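Local coordinates for flagellar pocket-related cytoskeletal protein (Trypanosoma brucei, PDB 6SJQ) that forms part of the cytoskeleton at the flagellar pocket collar, its N-terminal ubiquitin-fold domain serving protein binding and the whole protein probably binding calcium, at residues A12-N16 / N17-F21. Sequence-based numbering, arbitrary orientation. Where two conformers were deposited one is given.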
# COMPACT_ATOMS: atom_id res chain seq x y z
N ALA A 12 2.77 -2.04 -2.86
CA ALA A 12 3.93 -1.15 -2.92
C ALA A 12 5.19 -1.97 -3.17
O ALA A 12 5.19 -3.20 -3.00
CB ALA A 12 4.08 -0.35 -1.61
N ASP A 13 6.26 -1.29 -3.57
CA ASP A 13 7.55 -1.96 -3.67
C ASP A 13 8.37 -1.77 -2.41
O ASP A 13 8.74 -0.65 -2.07
CB ASP A 13 8.31 -1.49 -4.91
CG ASP A 13 7.75 -2.11 -6.18
OD1 ASP A 13 7.90 -3.33 -6.35
OD2 ASP A 13 7.12 -1.39 -6.99
N ILE A 14 8.62 -2.87 -1.71
CA ILE A 14 9.40 -2.82 -0.47
C ILE A 14 10.66 -3.69 -0.58
O ILE A 14 10.57 -4.91 -0.75
CB ILE A 14 8.55 -3.29 0.74
CG1 ILE A 14 7.19 -2.55 0.80
CG2 ILE A 14 9.35 -3.15 2.04
CD1 ILE A 14 7.23 -1.09 1.23
N PHE A 15 11.82 -3.06 -0.48
CA PHE A 15 13.12 -3.73 -0.70
C PHE A 15 13.15 -4.64 -1.92
O PHE A 15 13.54 -5.80 -1.80
CB PHE A 15 13.52 -4.56 0.52
CG PHE A 15 13.73 -3.76 1.75
CD1 PHE A 15 14.74 -2.82 1.82
CD2 PHE A 15 12.92 -3.96 2.85
CE1 PHE A 15 14.94 -2.07 2.97
CE2 PHE A 15 13.11 -3.22 4.02
CZ PHE A 15 14.12 -2.27 4.08
N ASN A 16 12.73 -4.14 -3.07
CA ASN A 16 12.76 -4.95 -4.29
C ASN A 16 11.84 -6.18 -4.31
O ASN A 16 12.07 -7.12 -5.07
CB ASN A 16 14.20 -5.38 -4.64
CG ASN A 16 15.00 -4.27 -5.30
OD1 ASN A 16 14.50 -3.54 -6.16
ND2 ASN A 16 16.27 -4.15 -4.91
N ASN A 17 10.81 -6.19 -3.47
CA ASN A 17 9.72 -7.15 -3.63
C ASN A 17 8.42 -6.37 -3.74
O ASN A 17 8.25 -5.36 -3.06
CB ASN A 17 9.64 -8.10 -2.43
CG ASN A 17 10.85 -8.99 -2.32
OD1 ASN A 17 11.66 -8.85 -1.39
ND2 ASN A 17 11.00 -9.92 -3.26
N LYS A 18 7.51 -6.82 -4.60
CA LYS A 18 6.17 -6.23 -4.66
C LYS A 18 5.33 -6.86 -3.56
O LYS A 18 5.22 -8.08 -3.49
CB LYS A 18 5.51 -6.56 -5.99
CG LYS A 18 5.65 -5.51 -7.05
CD LYS A 18 4.62 -4.41 -6.88
CE LYS A 18 4.68 -3.53 -8.11
NZ LYS A 18 6.08 -3.43 -8.62
N VAL A 19 4.76 -6.04 -2.69
CA VAL A 19 3.92 -6.59 -1.64
C VAL A 19 2.50 -6.12 -1.89
O VAL A 19 2.27 -5.09 -2.52
CB VAL A 19 4.38 -6.20 -0.23
CG1 VAL A 19 5.83 -6.66 0.01
CG2 VAL A 19 4.27 -4.71 -0.02
N ASN A 20 1.52 -6.91 -1.46
CA ASN A 20 0.12 -6.55 -1.65
C ASN A 20 -0.63 -6.95 -0.41
O ASN A 20 -0.65 -8.13 -0.05
CB ASN A 20 -0.48 -7.28 -2.85
CG ASN A 20 -1.80 -6.68 -3.29
OD1 ASN A 20 -2.09 -5.52 -2.99
ND2 ASN A 20 -2.60 -7.45 -4.05
N PHE A 21 -1.24 -5.96 0.26
CA PHE A 21 -1.99 -6.20 1.49
C PHE A 21 -3.49 -5.95 1.35
O PHE A 21 -3.94 -4.97 0.73
CB PHE A 21 -1.46 -5.29 2.62
CG PHE A 21 -0.06 -5.63 3.06
CD1 PHE A 21 0.33 -6.96 3.21
CD2 PHE A 21 0.85 -4.62 3.36
CE1 PHE A 21 1.61 -7.27 3.63
CE2 PHE A 21 2.13 -4.92 3.77
CZ PHE A 21 2.51 -6.26 3.93
O HOH W 1 10.56 -6.70 1.10
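Asp13 turns its carboxylate beside its own backbone N (chi1 -76°), while the Lys18 chain bends at chi2 and again at chi4 to bring NZ to the edge of the carboxylate, between its two oxygens. The two side chains meet on one face of the hairpin, at the non-hydrogen-bonded pair. Lys18 NZ lies 2.8 Å from Asp13 OD2, on the syn lone pair, and forms a salt bridge. Its second bond, to OD1, is weak. The aliphatic part of the lysine also lies against the acid, with Lys18 CG 3.2 Å from Asp13 OD1. Both charged ends have further partners. Tyr90 OH bonds Asp13 OD2, Ser102 OG bonds OD1, and Lys18 NZ reaches Ser102 O. The buried carboxylate is thus gripped at both oxygens, which probably favours its charged form.

On the other face, Ile14 CG1 meets Val19 CG2 across a diagonal, in one of the two conformers modelled for Val19. Ala12 and Val19 on this face touch Phe42 of helix 31-49.

Ala12 and Val19 are joined by two backbone bonds, with Val19 N to Ala12 O at 2.9 Å. Ile14 and Asn17 form the last bonded pair, with Ile14 N to Asn17 O at 2.9 Å. The return bond, from Asn17 N, comes in above the carbonyl plane of Ile14. A water donates to Ile14 O at 2.6 Å and weakly to Asn17 OD1. Phe15 and Asn16 both have positive phi, as a type I' turn requires. This is a tight two-residue beta hairpin, joining the first two strands of the ubiquitin fold.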